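Sortase, SrtB family (Streptococcus pneumoniae PCS8235, PDB 4Y4Q) probably acts as a cysteine transpeptidase that cleaves sorting signals of surface proteins and takes part in assembly of the type II pilus. Local coordinates at residues I158-V163 with S215-L220; E121-I126 with D191-Y196; A142-Q147 with D151-G156. All coordinates share one frame; numbering follows the deposited sequence.

Contact 1 of 3, residues I158-V163 with S215-L220; sequences IYYNGV and SDRIIL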
loop_
_atom_site.group_PDB
_atom_site.type_symbol
_atom_site.label_atom_id
_atom_site.label_comp_id
_atom_site.label_asym_id
_atom_site.label_seq_id
_atom_site.Cartn_x
_atom_site.Cartn_y
_atom_site.Cartn_z
ATOM N N ILE A 158 1.321 -9.657 4.299
ATOM C CA ILE A 158 1.667 -8.531 5.137
ATOM C C ILE A 158 1.714 -9.013 6.574
ATOM O O ILE A 158 0.890 -9.826 6.994
ATOM C CB ILE A 158 0.680 -7.361 4.934
ATOM C CG1 ILE A 158 1.073 -6.164 5.807
ATOM C CG2 ILE A 158 -0.754 -7.797 5.215
ATOM C CD1 ILE A 158 0.152 -4.976 5.624
ATOM N N TYR A 159 2.716 -8.559 7.312
ATOM C CA TYR A 159 2.816 -8.893 8.717
ATOM C C TYR A 159 2.632 -7.611 9.510
ATOM O O TYR A 159 3.210 -6.576 9.163
ATOM C CB TYR A 159 4.172 -9.519 9.016
ATOM C CG TYR A 159 4.344 -9.924 10.460
ATOM C CD1 TYR A 159 4.718 -8.996 11.428
ATOM C CD2 TYR A 159 4.124 -11.233 10.859
ATOM C CE1 TYR A 159 4.862 -9.362 12.752
ATOM C CE2 TYR A 159 4.286 -11.613 12.177
ATOM C CZ TYR A 159 4.657 -10.676 13.117
ATOM O OH TYR A 159 4.818 -11.067 14.428
ATOM N N TYR A 160 1.807 -7.678 10.552
ATOM C CA TYR A 160 1.563 -6.533 11.430
ATOM C C TYR A 160 0.968 -7.020 12.746
ATOM O O TYR A 160 0.265 -8.034 12.777
ATOM C CB TYR A 160 0.635 -5.498 10.767
ATOM C CG TYR A 160 -0.777 -5.986 10.540
ATOM C CD1 TYR A 160 -1.749 -5.859 11.531
ATOM C CD2 TYR A 160 -1.143 -6.570 9.336
ATOM C CE1 TYR A 160 -3.037 -6.309 11.332
ATOM C CE2 TYR A 160 -2.436 -7.018 9.123
ATOM C CZ TYR A 160 -3.375 -6.887 10.125
ATOM O OH TYR A 160 -4.659 -7.336 9.920
ATOM N N ASN A 161 1.265 -6.302 13.825
ATOM C CA ASN A 161 0.719 -6.602 15.148
ATOM C C ASN A 161 0.867 -8.057 15.573
ATOM O O ASN A 161 0.005 -8.600 16.269
ATOM C CB ASN A 161 -0.755 -6.179 15.242
ATOM C CG ASN A 161 -1.199 -5.930 16.679
ATOM O OD1 ASN A 161 -0.508 -5.254 17.446
ATOM N ND2 ASN A 161 -2.343 -6.497 17.054
ATOM N N GLY A 162 1.956 -8.691 15.153
ATOM C CA GLY A 162 2.224 -10.054 15.566
ATOM C C GLY A 162 1.539 -11.109 14.717
ATOM O O GLY A 162 1.651 -12.302 15.010
ATOM N N VAL A 163 0.834 -10.681 13.665
ATOM C CA VAL A 163 0.095 -11.621 12.811
ATOM C C VAL A 163 0.430 -11.484 11.325
ATOM O O VAL A 163 0.796 -10.400 10.852
ATOM C CB VAL A 163 -1.437 -11.496 13.007
ATOM C CG1 VAL A 163 -1.794 -11.515 14.497
ATOM C CG2 VAL A 163 -1.966 -10.230 12.366
ATOM N N SER A 215 -16.913 -3.758 4.869
ATOM C CA SER A 215 -16.522 -4.640 5.969
ATOM C C SER A 215 -15.068 -5.148 5.846
ATOM O O SER A 215 -14.431 -5.489 6.848
ATOM C CB SER A 215 -17.504 -5.806 6.096
ATOM O OG SER A 215 -17.819 -6.354 4.827
ATOM N N ASP A 216 -14.538 -5.188 4.625
ATOM C CA ASP A 216 -13.141 -5.582 4.415
ATOM C C ASP A 216 -12.182 -4.442 4.774
ATOM O O ASP A 216 -12.603 -3.356 5.182
ATOM C CB ASP A 216 -12.892 -5.988 2.957
ATOM C CG ASP A 216 -13.874 -7.024 2.453
ATOM O OD1 ASP A 216 -14.128 -8.016 3.169
ATOM O OD2 ASP A 216 -14.394 -6.836 1.332
ATOM N N ARG A 217 -10.887 -4.699 4.614
ATOM C CA ARG A 217 -9.876 -3.678 4.839
ATOM C C ARG A 217 -8.968 -3.653 3.628
ATOM O O ARG A 217 -8.613 -4.708 3.092
ATOM C CB ARG A 217 -9.068 -3.988 6.096
ATOM C CG ARG A 217 -9.845 -3.767 7.407
ATOM C CD ARG A 217 -9.024 -4.278 8.566
ATOM N NE ARG A 217 -8.716 -5.695 8.401
ATOM C CZ ARG A 217 -7.560 -6.265 8.740
ATOM N NH1 ARG A 217 -6.577 -5.537 9.271
ATOM N NH2 ARG A 217 -7.392 -7.571 8.549
ATOM N N ILE A 218 -8.602 -2.456 3.186
ATOM C CA ILE A 218 -7.720 -2.335 2.035
ATOM C C ILE A 218 -6.493 -1.477 2.314
ATOM O O ILE A 218 -6.426 -0.732 3.309
ATOM C CB ILE A 218 -8.461 -1.789 0.824
ATOM C CG1 ILE A 218 -8.823 -0.323 1.037
ATOM C CG2 ILE A 218 -9.736 -2.614 0.545
ATOM C CD1 ILE A 218 -9.602 0.197 -0.135
ATOM N N ILE A 219 -5.516 -1.595 1.427
ATOM C CA ILE A 219 -4.272 -0.856 1.546
ATOM C C ILE A 219 -3.959 -0.177 0.209
ATOM O O ILE A 219 -4.075 -0.803 -0.853
ATOM C CB ILE A 219 -3.132 -1.802 1.877
ATOM C CG1 ILE A 219 -3.316 -2.384 3.276
ATOM C CG2 ILE A 219 -1.807 -1.093 1.784
ATOM C CD1 ILE A 219 -2.282 -3.443 3.602
ATOM N N LEU A 220 -3.577 1.097 0.259
ATOM C CA LEU A 220 -3.117 1.799 -0.933
ATOM C C LEU A 220 -1.621 1.997 -0.817
ATOM O O LEU A 220 -1.134 2.672 0.102
ATOM C CB LEU A 220 -3.796 3.160 -1.105
ATOM C CG LEU A 220 -5.258 3.210 -1.568
ATOM C CD1 LEU A 220 -6.191 2.769 -0.455
ATOM C CD2 LEU A 220 -5.627 4.604 -2.014
#

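Contact 2 of 3, residues E121-I126 with D191-Y196; sequences EDFNTI and DRQQAY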
loop_
_atom_site.group_PDB
_atom_site.type_symbol
_atom_site.label_atom_id
_atom_site.label_comp_id
_atom_site.label_asym_id
_atom_site.label_seq_id
_atom_site.Cartn_x
_atom_site.Cartn_y
_atom_site.Cartn_z
ATOM N N GLU A 121 -6.433 -1.325 11.443
ATOM C CA GLU A 121 -7.838 -1.447 11.806
ATOM C C GLU A 121 -8.753 -0.621 10.906
ATOM O O GLU A 121 -9.957 -0.891 10.816
ATOM C CB GLU A 121 -8.041 -1.029 13.264
ATOM C CG GLU A 121 -7.271 -1.894 14.245
ATOM C CD GLU A 121 -7.649 -1.624 15.687
ATOM O OE1 GLU A 121 -8.690 -0.964 15.921
ATOM O OE2 GLU A 121 -6.898 -2.077 16.580
ATOM N N ASP A 122 -8.188 0.391 10.254
ATOM C CA ASP A 122 -8.987 1.325 9.460
ATOM C C ASP A 122 -9.435 0.642 8.176
ATOM O O ASP A 122 -8.815 -0.337 7.744
ATOM C CB ASP A 122 -8.169 2.568 9.092
ATOM C CG ASP A 122 -7.873 3.464 10.291
ATOM O OD1 ASP A 122 -8.578 3.352 11.320
ATOM O OD2 ASP A 122 -6.935 4.291 10.188
ATOM N N PHE A 123 -10.496 1.173 7.569
ATOM C CA PHE A 123 -11.006 0.652 6.314
ATOM C C PHE A 123 -9.957 0.793 5.217
ATOM O O PHE A 123 -9.562 -0.193 4.604
ATOM C CB PHE A 123 -12.298 1.368 5.899
ATOM C CG PHE A 123 -12.636 1.172 4.446
ATOM C CD1 PHE A 123 -13.076 -0.067 3.981
ATOM C CD2 PHE A 123 -12.478 2.213 3.537
ATOM C CE1 PHE A 123 -13.366 -0.255 2.631
ATOM C CE2 PHE A 123 -12.768 2.031 2.190
ATOM C CZ PHE A 123 -13.206 0.796 1.736
ATOM N N ASN A 124 -9.493 2.017 4.997
ATOM C CA ASN A 124 -8.431 2.256 4.031
ATOM C C ASN A 124 -7.160 2.740 4.718
ATOM O O ASN A 124 -7.180 3.711 5.473
ATOM C CB ASN A 124 -8.880 3.271 2.978
ATOM C CG ASN A 124 -9.295 4.596 3.585
ATOM O OD1 ASN A 124 -9.960 4.637 4.620
ATOM N ND2 ASN A 124 -8.902 5.690 2.943
ATOM N N THR A 125 -6.053 2.057 4.445
ATOM C CA THR A 125 -4.755 2.437 5.000
ATOM C C THR A 125 -3.822 2.801 3.857
ATOM O O THR A 125 -3.631 2.014 2.911
ATOM C CB THR A 125 -4.109 1.277 5.773
ATOM O OG1 THR A 125 -4.998 0.811 6.803
ATOM C CG2 THR A 125 -2.799 1.735 6.399
ATOM N N ILE A 126 -3.228 3.985 3.939
ATOM C CA ILE A 126 -2.396 4.472 2.845
ATOM C C ILE A 126 -0.936 4.409 3.272
ATOM O O ILE A 126 -0.567 4.899 4.352
ATOM C CB ILE A 126 -2.781 5.908 2.441
ATOM C CG1 ILE A 126 -4.280 5.964 2.115
ATOM C CG2 ILE A 126 -1.939 6.397 1.261
ATOM C CD1 ILE A 126 -4.770 7.328 1.713
ATOM N N ASP A 191 -21.845 3.527 3.930
ATOM C CA ASP A 191 -22.192 4.148 2.654
ATOM C C ASP A 191 -21.072 5.071 2.160
ATOM O O ASP A 191 -20.812 5.171 0.949
ATOM C CB ASP A 191 -23.512 4.913 2.771
ATOM C CG ASP A 191 -24.689 4.010 3.121
ATOM O OD1 ASP A 191 -24.860 3.686 4.316
ATOM O OD2 ASP A 191 -25.453 3.638 2.203
ATOM N N ARG A 192 -20.393 5.722 3.103
ATOM C CA ARG A 192 -19.272 6.599 2.772
ATOM C C ARG A 192 -18.056 5.806 2.284
ATOM O O ARG A 192 -17.407 6.186 1.306
ATOM C CB ARG A 192 -18.912 7.478 3.973
ATOM C CG ARG A 192 -17.802 8.487 3.705
ATOM C CD ARG A 192 -17.494 9.349 4.930
ATOM N NE ARG A 192 -18.517 10.366 5.178
ATOM C CZ ARG A 192 -19.536 10.195 6.011
ATOM N NH1 ARG A 192 -19.659 9.048 6.666
ATOM N NH2 ARG A 192 -20.436 11.160 6.194
ATOM N N GLN A 193 -17.752 4.700 2.959
ATOM C CA GLN A 193 -16.701 3.802 2.499
ATOM C C GLN A 193 -17.055 3.278 1.108
ATOM O O GLN A 193 -16.200 3.216 0.225
ATOM C CB GLN A 193 -16.488 2.656 3.496
ATOM C CG GLN A 193 -15.653 3.034 4.732
ATOM C CD GLN A 193 -15.960 2.159 5.942
ATOM O OE1 GLN A 193 -16.796 1.258 5.874
ATOM N NE2 GLN A 193 -15.297 2.437 7.059
ATOM N N GLN A 194 -18.326 2.945 0.895
ATOM C CA GLN A 194 -18.736 2.424 -0.408
ATOM C C GLN A 194 -18.511 3.447 -1.524
ATOM O O GLN A 194 -18.033 3.099 -2.604
ATOM C CB GLN A 194 -20.193 1.966 -0.400
ATOM C CG GLN A 194 -20.592 1.260 -1.695
ATOM C CD GLN A 194 -19.874 -0.071 -1.863
ATOM O OE1 GLN A 194 -20.003 -0.962 -1.022
ATOM N NE2 GLN A 194 -19.093 -0.205 -2.938
ATOM N N ALA A 195 -18.833 4.710 -1.249
ATOM C CA ALA A 195 -18.601 5.785 -2.209
ATOM C C ALA A 195 -17.111 5.987 -2.501
ATOM O O ALA A 195 -16.719 6.247 -3.645
ATOM C CB ALA A 195 -19.238 7.090 -1.718
ATOM N N TYR A 196 -16.269 5.884 -1.479
ATOM C CA TYR A 196 -14.824 5.981 -1.704
ATOM C C TYR A 196 -14.362 4.844 -2.615
ATOM O O TYR A 196 -13.558 5.051 -3.525
ATOM C CB TYR A 196 -14.068 5.914 -0.372
ATOM C CG TYR A 196 -12.551 5.878 -0.484
ATOM C CD1 TYR A 196 -11.824 7.045 -0.668
ATOM C CD2 TYR A 196 -11.849 4.688 -0.346
ATOM C CE1 TYR A 196 -10.439 7.028 -0.741
ATOM C CE2 TYR A 196 -10.445 4.658 -0.424
ATOM C CZ TYR A 196 -9.760 5.827 -0.621
ATOM O OH TYR A 196 -8.391 5.820 -0.694
#

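Contact 3 of 3, residues A142-Q147 with D151-G156; sequences AKFADQ and DQHRYG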
loop_
_atom_site.group_PDB
_atom_site.type_symbol
_atom_site.label_atom_id
_atom_site.label_comp_id
_atom_site.label_asym_id
_atom_site.label_seq_id
_atom_site.Cartn_x
_atom_site.Cartn_y
_atom_site.Cartn_z
ATOM N N ALA A 142 5.458 0.894 -10.343
ATOM C CA ALA A 142 5.110 1.404 -11.666
ATOM C C ALA A 142 4.952 0.292 -12.705
ATOM O O ALA A 142 4.315 0.501 -13.741
ATOM C CB ALA A 142 6.162 2.394 -12.137
ATOM N N LYS A 143 5.532 -0.884 -12.447
ATOM C CA LYS A 143 5.450 -1.971 -13.426
ATOM C C LYS A 143 4.039 -2.523 -13.496
ATOM O O LYS A 143 3.676 -3.182 -14.469
ATOM C CB LYS A 143 6.441 -3.099 -13.121
ATOM C CG LYS A 143 7.895 -2.683 -13.118
ATOM C CD LYS A 143 8.802 -3.905 -13.142
ATOM C CE LYS A 143 10.264 -3.515 -12.939
ATOM N NZ LYS A 143 11.131 -4.729 -12.909
ATOM N N PHE A 144 3.240 -2.254 -12.468
ATOM C CA PHE A 144 1.841 -2.680 -12.481
ATOM C C PHE A 144 1.013 -1.916 -13.523
ATOM O O PHE A 144 -0.140 -2.258 -13.777
ATOM C CB PHE A 144 1.216 -2.551 -11.084
ATOM C CG PHE A 144 1.676 -3.614 -10.114
ATOM C CD1 PHE A 144 2.838 -3.448 -9.372
ATOM C CD2 PHE A 144 0.954 -4.791 -9.964
ATOM C CE1 PHE A 144 3.267 -4.444 -8.484
ATOM C CE2 PHE A 144 1.376 -5.791 -9.073
ATOM C CZ PHE A 144 2.530 -5.619 -8.338
ATOM N N ALA A 145 1.599 -0.894 -14.140
ATOM C CA ALA A 145 0.923 -0.208 -15.237
ATOM C C ALA A 145 0.870 -1.080 -16.495
ATOM O O ALA A 145 0.080 -0.818 -17.402
ATOM C CB ALA A 145 1.583 1.129 -15.533
ATOM N N ASP A 146 1.705 -2.117 -16.539
ATOM C CA ASP A 146 1.700 -3.072 -17.651
ATOM C C ASP A 146 0.664 -4.182 -17.427
ATOM O O ASP A 146 0.615 -4.794 -16.353
ATOM C CB ASP A 146 3.092 -3.674 -17.850
ATOM C CG ASP A 146 3.146 -4.641 -19.021
ATOM O OD1 ASP A 146 3.015 -4.188 -20.183
ATOM O OD2 ASP A 146 3.324 -5.856 -18.777
ATOM N N GLN A 147 -0.170 -4.420 -18.437
ATOM C CA GLN A 147 -1.270 -5.378 -18.341
ATOM C C GLN A 147 -0.792 -6.742 -17.838
ATOM O O GLN A 147 -1.321 -7.284 -16.869
ATOM C CB GLN A 147 -1.954 -5.531 -19.713
ATOM C CG GLN A 147 -3.249 -6.371 -19.712
ATOM C CD GLN A 147 -4.361 -5.740 -18.872
ATOM O OE1 GLN A 147 -4.601 -6.135 -17.722
ATOM N NE2 GLN A 147 -5.035 -4.744 -19.440
ATOM N N ASP A 151 -1.542 -8.638 -14.406
ATOM C CA ASP A 151 -2.318 -9.872 -14.399
ATOM C C ASP A 151 -1.613 -10.959 -13.603
ATOM O O ASP A 151 -2.257 -11.800 -12.978
ATOM C CB ASP A 151 -2.585 -10.369 -15.829
ATOM C CG ASP A 151 -3.534 -9.453 -16.606
ATOM O OD1 ASP A 151 -4.274 -8.668 -15.969
ATOM O OD2 ASP A 151 -3.545 -9.520 -17.854
ATOM N N GLN A 152 -0.284 -10.927 -13.610
ATOM C CA GLN A 152 0.488 -12.040 -13.080
ATOM C C GLN A 152 0.975 -11.882 -11.635
ATOM O O GLN A 152 1.476 -12.843 -11.054
ATOM C CB GLN A 152 1.660 -12.358 -14.018
ATOM C CG GLN A 152 1.220 -12.706 -15.442
ATOM C CD GLN A 152 2.036 -13.833 -16.050
ATOM O OE1 GLN A 152 3.261 -13.853 -15.945
ATOM N NE2 GLN A 152 1.355 -14.787 -16.678
ATOM N N HIS A 153 0.952 -10.653 -11.147
ATOM C CA HIS A 153 1.238 -10.411 -9.759
ATOM C C HIS A 153 -0.114 -10.106 -9.176
ATOM O O HIS A 153 -0.672 -9.030 -9.393
ATOM C CB HIS A 153 2.172 -9.211 -9.599
ATOM C CG HIS A 153 3.484 -9.370 -10.301
ATOM N ND1 HIS A 153 3.668 -9.023 -11.623
ATOM C CD2 HIS A 153 4.678 -9.837 -9.866
ATOM C CE1 HIS A 153 4.918 -9.271 -11.970
ATOM N NE2 HIS A 153 5.552 -9.765 -10.923
ATOM N N ARG A 154 -0.642 -11.057 -8.425
ATOM C CA ARG A 154 -1.904 -10.836 -7.746
ATOM C C ARG A 154 -1.772 -10.888 -6.226
ATOM O O ARG A 154 -2.463 -10.169 -5.517
ATOM C CB ARG A 154 -2.913 -11.886 -8.230
ATOM C CG ARG A 154 -4.285 -11.822 -7.576
ATOM C CD ARG A 154 -5.265 -12.661 -8.366
ATOM N NE ARG A 154 -6.512 -12.942 -7.663
ATOM C CZ ARG A 154 -7.566 -13.517 -8.239
ATOM N NH1 ARG A 154 -7.519 -13.849 -9.524
ATOM N NH2 ARG A 154 -8.664 -13.760 -7.540
ATOM N N TYR A 155 -0.886 -11.741 -5.728
ATOM C CA TYR A 155 -0.860 -12.029 -4.299
ATOM C C TYR A 155 0.402 -11.541 -3.595
ATOM O O TYR A 155 1.451 -11.294 -4.215
ATOM C CB TYR A 155 -1.057 -13.535 -4.036
ATOM C CG TYR A 155 -2.350 -14.113 -4.589
ATOM C CD1 TYR A 155 -3.560 -13.943 -3.922
ATOM C CD2 TYR A 155 -2.354 -14.844 -5.770
ATOM C CE1 TYR A 155 -4.738 -14.480 -4.425
ATOM C CE2 TYR A 155 -3.524 -15.384 -6.277
ATOM C CZ TYR A 155 -4.713 -15.193 -5.607
ATOM O OH TYR A 155 -5.875 -15.739 -6.116
ATOM N N GLY A 156 0.277 -11.413 -2.278
ATOM C CA GLY A 156 1.375 -11.007 -1.427
ATOM C C GLY A 156 1.006 -11.315 0.011
ATOM O O GLY A 156 0.005 -11.993 0.278
#

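Contact 1 of 3, residues I158-V163 with S215-L220
Tyr-160 and Arg-217 meet through a phenol oxygen and a guanidinium edge, linking strand 155-160 to the residues at the start of strand 218-225, two parts of the sortase beta-barrel that are not paired with each other. NH1 of Arg-217 donates to OH of Tyr-160 at 2.7 Å, with an N-H...O angle of 155° and the oxygen almost in the guanidinium plane. From NH2 of Arg-217 to the same Tyr-160 OH the bond is longer, 3.1 Å, and weak, so the phenol oxygen sits in a lopsided two-pronged grip. The Tyr-160 ring is turned steeply against the guanidinium, its plane 66° away, and the arginine is met by the hydroxyl end, with CZ just behind it. Deeper in, two isoleucines approach tip to tip, CD1 of Ile-158 lying 3.5 Å from CD1 of Ile-219. Ile-158 gets there fully stretched, CG1 trans to the backbone N and CD1 trans to CA, which carries its methyl end across a separation too wide for backbone pairing.

Phe-120 forms the next shell: its side chain touches both isoleucines, its ring meets that of Tyr-160, and its carbonyl O takes a further bond from Arg-217 NH1. Strand 163-176 closes over Ile-158 and Ile-219 through Leu-167. Tyr-160 itself is set by the type I' beta turn from Tyr-160 to Val-163, with Asn-161 and Gly-162 at its corners. The turn is bonded both ways, Tyr-160 N to Val-163 O at 2.9 Å and Val-163 N to Tyr-160 O at 2.8 Å, while CG2 of Val-163 stands 4.2 Å above one face of the Tyr-160 ring, toward its rim.

Contact 2 of 3, residues E121-I126 with D191-Y196
Phe-123 lies against Gln-193 of the helix, the two side chains running side by side but pointing opposite ways. CG of Gln-193 sits over one face of the Phe-123 ring, 3.8 Å from its centroid, a CH-pi contact. The amide continues past the root of the ring, bringing NE2 of Gln-193 to 3.4 Å from CB of Phe-123, and its plane is only 25° from that of the ring, so amide and aromatic are stacked. Gln-193 NE2 also donates to Ile-187 O, which helps to fix the amide beside the ring. With CG of Phe-123 trans to the backbone N (chi1 163°), the ring extends toward the helix; its far edge meets the next helical turn, CE2 of Phe-123 being 3.8 Å from CD2 of Tyr-196.

Here the chain enters strand 124-129 of the sortase beta-barrel, and helix 190-202 packs against this strand and its parallel neighbour 218-225, whose Ile-218 touches both Phe-123 and Asn-124. Asn-124 places ND2 3.7 Å from CZ of Tyr-196, with amide and ring planes inclined at 54°. The polar ends of both are bonded elsewhere: the buried amide gives ND2 to Asp-184 O and takes Ile-187 N on OD1, while Tyr-196 OH is bonded to Ile-182 O. The backbone of Thr-125 pairs with Ile-218 and Leu-220, the alternating pattern of a parallel pair, and the side chain of Leu-220 touches Tyr-196 from that neighbouring strand.

Contact 3 of 3, residues A142-Q147 with D151-G156
Phe-144 reaches His-153 with the far end of its ring. Its CB starts off to one side of the partner segment, and with CG beside the backbone N (chi1 -74°) the ring swings round so that CE2 comes 3.6 Å from CB of His-153. CZ, at the tip, is 3.8 Å from the same His-153 CB, and the carbonyl O of His-153 lies at the ring edge, 3.8 Å from CE2 of Phe-144. The two rings are oblique, centroids 5.6 Å apart and planes at 63°. Around Phe-144 the hydrophobic lining comes from Ile-82, Ile-169, Met-172 and Val-235, and the ring of Phe-149 meets it edge-to-face. Phe-149 also stacks on His-153, whose ND1 bonds to the Phe-149 carbonyl.

Farther out, Asp-151 N donates to Gln-147 O at 2.8 Å, an i to i+4 bond that spans the short helix. At its start Asp-146 is the N-cap, OD2 bonding to Phe-149 N; at its end His-153 leaves helical geometry before strand 155-160. The arrangement is that of a side-chain-capped short helix, inserted in the connection between two strands of the sortase barrel.

From the N terminus, residues 121-126 come first and open contact 2, which closes only when helix 190-202 supplies its second half. Within that span the short-range contact 3 opens at 142-147 and closes at 151-156, so contact 2 encloses it entirely. Strand 155-160 then runs straight from contact 3 into contact 1, which starts at 158-163 and ends at 215-220, after contact 2 has closed; contacts 1 and 2 therefore cross. They also touch in space, where Ile-218 N lies 2.8 Å from Phe-123 O in a probable hydrogen bond. Together the three contacts tie the helical connection 139-152 and helix 190-202 to the barrel sheet.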